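Mannan endo-1,6-alpha-mannosidase (Chaetomium thermophilum, PDB 6RY0) probably hydrolyses alpha-1,6-mannosidic linkages as a calcium-binding family 76 glycosidase and is linked to the transfer of GPI-anchored glycoproteins into the fungal cell wall. Local coordinates at residues A[29-32]-A[33-37]; A[272-275]-A[276-280]; A[279-282]-A[283-287]. One frame throughout, in Å; residues are numbered along the deposited sequence. Where two conformers were deposited one is given.

Contact 1: residues A[29-32]-A[33-37]; sequences KIDT and KEEIL
Helix 33-48 begins with a threonine N-cap, at which Thr32 and Glu35 meet through both backbone and side chain. Thr32 OG1 accepts a hydrogen bond from Glu35 N at 2.9 Å in a nearly straight line (163° at the hydrogen). A chi1 of 67° sets the hydroxyl between the threonine's own N and carbonyl carbon, facing the first turn. The Thr32 carbonyl opens the helical ladder by accepting from Ile36 N.

Glu35 answers with its carboxylate. Its extended chain runs back toward loop 29-32, so that OE1 accepts from Asp31 N at 2.9 Å, met nearly along its C-O axis. On the way, Glu35 CG touches Thr32 OG1 (3.3 Å) and its OE1 lies 3.4 Å from Lys29 CB, the lysine's aliphatic part lying across the carboxylate.

A water donates to both Asp31 OD2 and Glu35 OE1, bridging two acids whose planes are 51° apart; it probably eases their mutual repulsion. The other oxygen of Asp31 forms a salt bridge with Arg350, which also holds Ile30 O. On the buried side, Ile30 CB packs on Ile36 CG1 at 3.8 Å, near helix 342-358 and Leu403.

The arrangement is a threonine N-cap whose N3 glutamate binds the amide just before the cap, a variant of the capping-box pattern at a helix start rather than the box proper.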
loop_
_atom_site.group_PDB
_atom_site.type_symbol
_atom_site.label_atom_id
_atom_site.label_comp_id
_atom_site.label_asym_id
_atom_site.label_seq_id
_atom_site.Cartn_x
_atom_site.Cartn_y
_atom_site.Cartn_z
ATOM N N LYS A 29 -7.586 -22.687 -9.655
ATOM C CA LYS A 29 -9.034 -22.631 -9.744
ATOM C C LYS A 29 -9.556 -21.611 -8.747
ATOM O O LYS A 29 -9.084 -21.540 -7.608
ATOM C CB LYS A 29 -9.633 -23.999 -9.424
ATOM C CG LYS A 29 -9.473 -25.013 -10.541
ATOM C CD LYS A 29 -9.961 -26.387 -10.094
ATOM C CE LYS A 29 -10.232 -27.312 -11.248
ATOM N NZ LYS A 29 -9.111 -27.437 -12.198
ATOM N N ILE A 30 -10.564 -20.849 -9.157
ATOM C CA ILE A 30 -11.094 -19.797 -8.296
ATOM C C ILE A 30 -12.626 -19.720 -8.382
ATOM O O ILE A 30 -13.208 -18.635 -8.260
ATOM C CB ILE A 30 -10.475 -18.406 -8.594
ATOM C CG1 ILE A 30 -10.593 -18.034 -10.062
ATOM C CG2 ILE A 30 -9.001 -18.367 -8.112
ATOM C CD1 ILE A 30 -10.366 -16.565 -10.345
ATOM N N ASP A 31 -13.308 -20.849 -8.580
ATOM C CA ASP A 31 -14.764 -20.828 -8.790
ATOM C C ASP A 31 -15.573 -21.235 -7.583
ATOM O O ASP A 31 -16.794 -21.349 -7.659
ATOM C CB ASP A 31 -15.121 -21.728 -9.968
ATOM C CG ASP A 31 -14.632 -21.170 -11.247
ATOM O OD1 ASP A 31 -14.700 -19.924 -11.387
ATOM O OD2 ASP A 31 -14.149 -21.948 -12.091
ATOM N N THR A 32 -14.980 -21.529 -6.468
ATOM C CA THR A 32 -15.738 -21.659 -5.245
ATOM C C THR A 32 -14.876 -21.066 -4.153
ATOM O O THR A 32 -13.674 -20.848 -4.362
ATOM C CB THR A 32 -15.992 -23.138 -4.894
ATOM O OG1 THR A 32 -14.732 -23.737 -4.561
ATOM C CG2 THR A 32 -16.648 -23.892 -6.046
ATOM N N LYS A 33 -15.475 -20.874 -2.980
ATOM C CA LYS A 33 -14.746 -20.384 -1.838
ATOM C C LYS A 33 -13.600 -21.302 -1.538
ATOM O O LYS A 33 -12.480 -20.850 -1.330
ATOM C CB LYS A 33 -15.661 -20.233 -0.617
ATOM C CG LYS A 33 -14.968 -19.675 0.625
ATOM C CD LYS A 33 -15.862 -19.754 1.843
ATOM C CE LYS A 33 -15.327 -18.925 2.993
ATOM N NZ LYS A 33 -16.122 -19.116 4.209
ATOM N N GLU A 34 -13.839 -22.598 -1.530
ATOM C CA GLU A 34 -12.823 -23.590 -1.262
ATOM C C GLU A 34 -11.666 -23.533 -2.272
ATOM O O GLU A 34 -10.494 -23.654 -1.948
ATOM C CB GLU A 34 -13.512 -24.962 -1.307
ATOM C CG GLU A 34 -14.550 -25.198 -0.177
ATOM C CD GLU A 34 -15.826 -24.322 -0.236
ATOM O OE1 GLU A 34 -16.352 -24.034 -1.346
ATOM O OE2 GLU A 34 -16.311 -23.932 0.863
ATOM N N GLU A 35 -12.006 -23.391 -3.552
ATOM C CA GLU A 35 -10.967 -23.309 -4.591
ATOM C C GLU A 35 -10.133 -22.048 -4.393
ATOM O O GLU A 35 -8.923 -22.067 -4.538
ATOM C CB GLU A 35 -11.581 -23.320 -5.989
ATOM C CG GLU A 35 -12.108 -24.691 -6.387
ATOM C CD GLU A 35 -12.752 -24.753 -7.748
ATOM O OE1 GLU A 35 -12.894 -23.706 -8.408
ATOM O OE2 GLU A 35 -13.126 -25.876 -8.171
ATOM N N ILE A 36 -10.790 -20.930 -4.122
ATOM C CA ILE A 36 -10.069 -19.674 -3.881
ATOM C C ILE A 36 -9.153 -19.817 -2.688
ATOM O O ILE A 36 -7.997 -19.377 -2.724
ATOM C CB ILE A 36 -11.036 -18.517 -3.698
ATOM C CG1 ILE A 36 -11.816 -18.247 -4.994
ATOM C CG2 ILE A 36 -10.296 -17.238 -3.282
ATOM C CD1 ILE A 36 -13.041 -17.352 -4.798
ATOM N N LEU A 37 -9.632 -20.418 -1.601
ATOM C CA LEU A 37 -8.779 -20.627 -0.429
ATOM C C LEU A 37 -7.565 -21.454 -0.754
ATOM O O LEU A 37 -6.466 -21.124 -0.313
ATOM C CB LEU A 37 -9.566 -21.277 0.706
ATOM C CG LEU A 37 -10.551 -20.377 1.440
ATOM C CD1 LEU A 37 -11.543 -21.236 2.240
ATOM C CD2 LEU A 37 -9.801 -19.458 2.369
HETATM O O HOH W 1 -12.963 -24.334 -11.197
#

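Contact 2: residues A[272-275]-A[276-280]; sequences AFMW and NYTED
The Trp275 indole meets the segment 276-280 by its edge: Asp280 O lies near the ring plane, 3.3 Å from Trp275 CE3, and the carbonyl carbon of Asp280 is also in that plane. Glu279 C approaches obliquely, 3.5 Å from Trp275 CZ3, and Asn276 N is likewise oblique to the ring. With CG anti to its backbone N (chi1 163°), the tryptophan extends along the chain as it leaves the helix, placing its six-membered ring against the turn. Outside the segments it meets the ring of His340 almost at right angles and touches Trp283 and Lys284. The Phe273 ring is directed elsewhere, among helices 196-213 and 323-337.

Met274 O is gripped twice by one residue. Thr278 N donates at 2.8 Å from one face of the carbonyl plane, while Thr278 OG1 donates, also at 2.8 Å, from the other face, 37° out of the plane. A chi1 of 69° turns the threonine hydroxyl back onto the preceding helical turn. The same OG1 then accepts from Asp280 N at 3.0 Å, forming an ST turn, so this oxygen ties the last helical turn to the chain beyond it. Between the two bonds, Glu279 leaves helical geometry with a positive phi, yet its N still donates to Trp275 O at 2.8 Å.

Farther back, Asn276 N and Tyr277 N make regular helical bonds to Ala272 O and Phe273 O. The Asn276 amide is held by Arg211 and Ile337, and the Tyr277 hydroxyl by Asn216, fixing the helix end among its neighbours. Helix 261-278 thus passes through a short ST turn into the next helix, an alpha-alpha hairpin of the kind that builds the (alpha/alpha)6 barrel of glycosyl hydrolase family 76.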
loop_
_atom_site.group_PDB
_atom_site.type_symbol
_atom_site.label_atom_id
_atom_site.label_comp_id
_atom_site.label_asym_id
_atom_site.label_seq_id
_atom_site.Cartn_x
_atom_site.Cartn_y
_atom_site.Cartn_z
ATOM N N ALA A 272 -12.691 6.759 0.989
ATOM C CA ALA A 272 -13.716 5.879 1.492
ATOM C C ALA A 272 -13.728 5.867 3.021
ATOM O O ALA A 272 -14.790 5.900 3.628
ATOM C CB ALA A 272 -13.519 4.471 0.938
ATOM N N PHE A 273 -12.548 5.847 3.663
ATOM C CA PHE A 273 -12.490 5.965 5.097
ATOM C C PHE A 273 -13.059 7.297 5.563
ATOM O O PHE A 273 -13.793 7.333 6.562
ATOM C CB PHE A 273 -11.045 5.742 5.630
ATOM C CG PHE A 273 -10.681 4.280 5.767
ATOM C CD1 PHE A 273 -10.154 3.567 4.693
ATOM C CD2 PHE A 273 -10.838 3.616 6.963
ATOM C CE1 PHE A 273 -9.839 2.220 4.829
ATOM C CE2 PHE A 273 -10.534 2.265 7.096
ATOM C CZ PHE A 273 -10.028 1.571 6.022
ATOM N N MET A 274 -12.763 8.379 4.855
ATOM C CA MET A 274 -13.310 9.678 5.223
ATOM C C MET A 274 -14.825 9.716 5.056
ATOM O O MET A 274 -15.525 10.307 5.888
ATOM C CB MET A 274 -12.707 10.820 4.427
ATOM C CG MET A 274 -11.233 11.070 4.710
ATOM S SD MET A 274 -10.897 11.573 6.418
ATOM C CE MET A 274 -11.529 13.249 6.374
ATOM N N TRP A 275 -15.358 9.137 3.997
ATOM C CA TRP A 275 -16.800 9.042 3.813
ATOM C C TRP A 275 -17.442 8.272 4.956
ATOM O O TRP A 275 -18.455 8.690 5.516
ATOM C CB TRP A 275 -17.108 8.383 2.468
ATOM C CG TRP A 275 -18.488 7.863 2.316
ATOM C CD1 TRP A 275 -18.817 6.572 2.026
ATOM C CD2 TRP A 275 -19.741 8.582 2.406
ATOM N NE1 TRP A 275 -20.180 6.440 1.919
ATOM C CE2 TRP A 275 -20.768 7.657 2.136
ATOM C CE3 TRP A 275 -20.093 9.916 2.681
ATOM C CZ2 TRP A 275 -22.105 8.006 2.176
ATOM C CZ3 TRP A 275 -21.439 10.257 2.708
ATOM C CH2 TRP A 275 -22.414 9.299 2.442
ATOM N N ASN A 276 -16.862 7.134 5.308
ATOM C CA ASN A 276 -17.415 6.302 6.366
ATOM C C ASN A 276 -17.389 7.050 7.698
ATOM O O ASN A 276 -18.348 7.011 8.453
ATOM C CB ASN A 276 -16.616 4.997 6.420
ATOM C CG ASN A 276 -17.161 4.033 7.431
ATOM O OD1 ASN A 276 -16.936 4.192 8.634
ATOM N ND2 ASN A 276 -17.846 3.005 6.968
ATOM N N TYR A 277 -16.293 7.750 7.972
ATOM C CA TYR A 277 -16.125 8.454 9.245
ATOM C C TYR A 277 -17.016 9.692 9.341
ATOM O O TYR A 277 -17.691 9.899 10.349
ATOM C CB TYR A 277 -14.663 8.838 9.395
ATOM C CG TYR A 277 -14.352 9.511 10.701
ATOM C CD1 TYR A 277 -14.443 8.808 11.899
ATOM C CD2 TYR A 277 -13.968 10.838 10.762
ATOM C CE1 TYR A 277 -14.136 9.392 13.091
ATOM C CE2 TYR A 277 -13.647 11.444 12.003
ATOM C CZ TYR A 277 -13.738 10.678 13.141
ATOM O OH TYR A 277 -13.413 11.168 14.400
ATOM N N THR A 278 -17.016 10.513 8.295
ATOM C CA THR A 278 -17.692 11.807 8.342
ATOM C C THR A 278 -19.143 11.781 7.915
ATOM O O THR A 278 -19.921 12.641 8.332
ATOM C CB THR A 278 -16.987 12.863 7.458
ATOM O OG1 THR A 278 -17.148 12.539 6.077
ATOM C CG2 THR A 278 -15.520 13.036 7.810
ATOM N N GLU A 279 -19.497 10.859 7.031
ATOM C CA GLU A 279 -20.812 10.853 6.372
ATOM C C GLU A 279 -21.087 12.169 5.652
ATOM O O GLU A 279 -22.230 12.509 5.409
ATOM C CB GLU A 279 -21.948 10.469 7.345
ATOM C CG GLU A 279 -21.715 9.091 7.868
ATOM C CD GLU A 279 -22.812 8.667 8.826
ATOM O OE1 GLU A 279 -23.767 9.430 9.068
ATOM O OE2 GLU A 279 -22.735 7.557 9.352
ATOM N N ASP A 280 -20.037 12.871 5.256
ATOM C CA ASP A 280 -20.177 14.124 4.522
ATOM C C ASP A 280 -20.290 13.771 3.044
ATOM O O ASP A 280 -19.425 13.100 2.473
ATOM C CB ASP A 280 -18.951 14.996 4.822
ATOM C CG ASP A 280 -19.007 16.392 4.237
ATOM O OD1 ASP A 280 -19.664 16.604 3.200
ATOM O OD2 ASP A 280 -18.333 17.299 4.822
#

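Contact 3: residues A[279-282]-A[283-287]; sequences EDQK and WKDRV
Lys282 and Arg286, one helical turn apart, lie side by side and point the same way. The lysine's CG sits between its own N and carbonyl carbon (chi1 81°), and the extended chain runs alongside the arginine, with CD over one face of the guanidinium and 3.7 Å from Arg286 NH2. Lys282 CG also rests over a face of the Trp283 indole, on which Arg286 NH1 sits as well, 3.4 Å above the ring plane and offset toward its rim. Although Lys282 NZ and Arg286 NH2 are only 4.5 Å apart, both donate to one water, which lies in the guanidinium plane. Glu223 of helix 216-231 receives Lys282 NZ in a salt bridge and Trp283 NE1 in a hydrogen bond, probably offsetting the clustered positive charge.

This is the first turn of helix 281-298, N-capped by Asp280, whose OD1 accepts from Lys282 N at 3.0 Å. Asp280 O accepts from Trp283 N at 2.9 Å.

Gln281, on another flank, bends at chi2 (65°) to bring its amide toward Asp285, beside Lys284. Its NE2 donates to Asp285 OD1 at 2.9 Å, from above the carboxylate plane; the side chains cross at about a right angle. The same NE2 and Lys284 NZ donate to a second water, 3.1 Å from the amide nitrogen, while Lys284 NZ also forms a salt bridge with Asp288.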
loop_
_atom_site.group_PDB
_atom_site.type_symbol
_atom_site.label_atom_id
_atom_site.label_comp_id
_atom_site.label_asym_id
_atom_site.label_seq_id
_atom_site.Cartn_x
_atom_site.Cartn_y
_atom_site.Cartn_z
ATOM N N GLU A 279 -19.497 10.859 7.031
ATOM C CA GLU A 279 -20.812 10.853 6.372
ATOM C C GLU A 279 -21.087 12.169 5.652
ATOM O O GLU A 279 -22.230 12.509 5.409
ATOM C CB GLU A 279 -21.948 10.469 7.345
ATOM C CG GLU A 279 -21.715 9.091 7.868
ATOM C CD GLU A 279 -22.812 8.667 8.826
ATOM O OE1 GLU A 279 -23.767 9.430 9.068
ATOM O OE2 GLU A 279 -22.735 7.557 9.352
ATOM N N ASP A 280 -20.037 12.871 5.256
ATOM C CA ASP A 280 -20.177 14.124 4.522
ATOM C C ASP A 280 -20.290 13.771 3.044
ATOM O O ASP A 280 -19.425 13.100 2.473
ATOM C CB ASP A 280 -18.951 14.996 4.822
ATOM C CG ASP A 280 -19.007 16.392 4.237
ATOM O OD1 ASP A 280 -19.664 16.604 3.200
ATOM O OD2 ASP A 280 -18.333 17.299 4.822
ATOM N N GLN A 281 -21.353 14.243 2.403
ATOM C CA GLN A 281 -21.565 14.008 0.979
ATOM C C GLN A 281 -20.366 14.366 0.120
ATOM O O GLN A 281 -20.140 13.746 -0.912
ATOM C CB GLN A 281 -22.780 14.817 0.510
ATOM C CG GLN A 281 -23.165 14.616 -0.941
ATOM C CD GLN A 281 -23.617 13.225 -1.251
ATOM O OE1 GLN A 281 -24.262 12.557 -0.429
ATOM N NE2 GLN A 281 -23.299 12.772 -2.457
ATOM N N LYS A 282 -19.585 15.358 0.519
ATOM C CA LYS A 282 -18.429 15.708 -0.296
ATOM C C LYS A 282 -17.471 14.524 -0.432
ATOM O O LYS A 282 -16.857 14.339 -1.485
ATOM C CB LYS A 282 -17.711 16.959 0.211
ATOM C CG LYS A 282 -16.776 16.806 1.352
ATOM C CD LYS A 282 -16.179 18.169 1.762
ATOM C CE LYS A 282 -15.205 18.007 2.918
ATOM N NZ LYS A 282 -14.760 19.284 3.444
ATOM N N TRP A 283 -17.332 13.731 0.611
ATOM C CA TRP A 283 -16.487 12.556 0.543
ATOM C C TRP A 283 -17.096 11.456 -0.295
ATOM O O TRP A 283 -16.356 10.740 -0.970
ATOM C CB TRP A 283 -16.080 12.062 1.941
ATOM C CG TRP A 283 -15.074 12.968 2.574
ATOM C CD1 TRP A 283 -15.246 13.777 3.667
ATOM C CD2 TRP A 283 -13.724 13.167 2.154
ATOM N NE1 TRP A 283 -14.106 14.476 3.934
ATOM C CE2 TRP A 283 -13.147 14.115 3.021
ATOM C CE3 TRP A 283 -12.943 12.623 1.132
ATOM C CZ2 TRP A 283 -11.816 14.529 2.882
ATOM C CZ3 TRP A 283 -11.637 13.043 1.012
ATOM C CH2 TRP A 283 -11.098 13.998 1.856
ATOM N N LYS A 284 -18.407 11.281 -0.257
ATOM C CA LYS A 284 -19.042 10.343 -1.173
ATOM C C LYS A 284 -18.763 10.738 -2.611
ATOM O O LYS A 284 -18.454 9.893 -3.448
ATOM C CB LYS A 284 -20.551 10.236 -0.941
ATOM C CG LYS A 284 -21.157 9.109 -1.771
ATOM C CD LYS A 284 -22.630 8.938 -1.547
ATOM C CE LYS A 284 -23.211 7.837 -2.421
ATOM N NZ LYS A 284 -23.119 8.147 -3.873
ATOM N N ASP A 285 -18.886 12.026 -2.908
ATOM C CA ASP A 285 -18.638 12.514 -4.256
ATOM C C ASP A 285 -17.216 12.245 -4.683
ATOM O O ASP A 285 -16.957 11.870 -5.836
ATOM C CB ASP A 285 -18.904 14.023 -4.366
ATOM C CG ASP A 285 -20.335 14.411 -4.170
ATOM O OD1 ASP A 285 -21.227 13.552 -4.289
ATOM O OD2 ASP A 285 -20.580 15.612 -3.951
ATOM N N ARG A 286 -16.271 12.435 -3.760
ATOM C CA ARG A 286 -14.859 12.196 -4.055
ATOM C C ARG A 286 -14.595 10.706 -4.291
ATOM O O ARG A 286 -13.873 10.350 -5.218
ATOM C CB ARG A 286 -13.978 12.765 -2.934
ATOM C CG ARG A 286 -13.990 14.278 -2.900
ATOM C CD ARG A 286 -13.510 14.847 -1.591
ATOM N NE ARG A 286 -13.747 16.278 -1.584
ATOM C CZ ARG A 286 -13.231 17.116 -0.719
ATOM N NH1 ARG A 286 -12.428 16.683 0.244
ATOM N NH2 ARG A 286 -13.543 18.409 -0.824
ATOM N N VAL A 287 -15.187 9.829 -3.465
ATOM C CA VAL A 287 -15.115 8.397 -3.716
ATOM C C VAL A 287 -15.619 8.087 -5.110
ATOM O O VAL A 287 -14.966 7.377 -5.886
ATOM C CB VAL A 287 -15.937 7.634 -2.652
ATOM C CG1 VAL A 287 -16.223 6.186 -3.070
ATOM C CG2 VAL A 287 -15.235 7.662 -1.293
HETATM O O HOH W 2 -24.628 10.469 -4.048
HETATM O O HOH W 3 -12.966 20.243 1.434
#

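From the N terminus, contact 1 comes first, where the entering loop 29-32 starts helix 33-48 beside helix 342-358. More than two hundred residues later, contact 2 ends helix 261-278, and contact 3 begins helix 281-298; contacts 1 and 2 have centres about 33 Å apart and do not touch. None encloses an intervening loop, since the two segments of each are continuous. Contacts 2 and 3 overlap along the chain at Glu279 and Asp280, the connection of the hairpin. They also touch in space: Trp283 packs against Met274, Trp275 and Thr278, and Val287 against Ala272, so the two helices are packed against each other as well as joined by their turn.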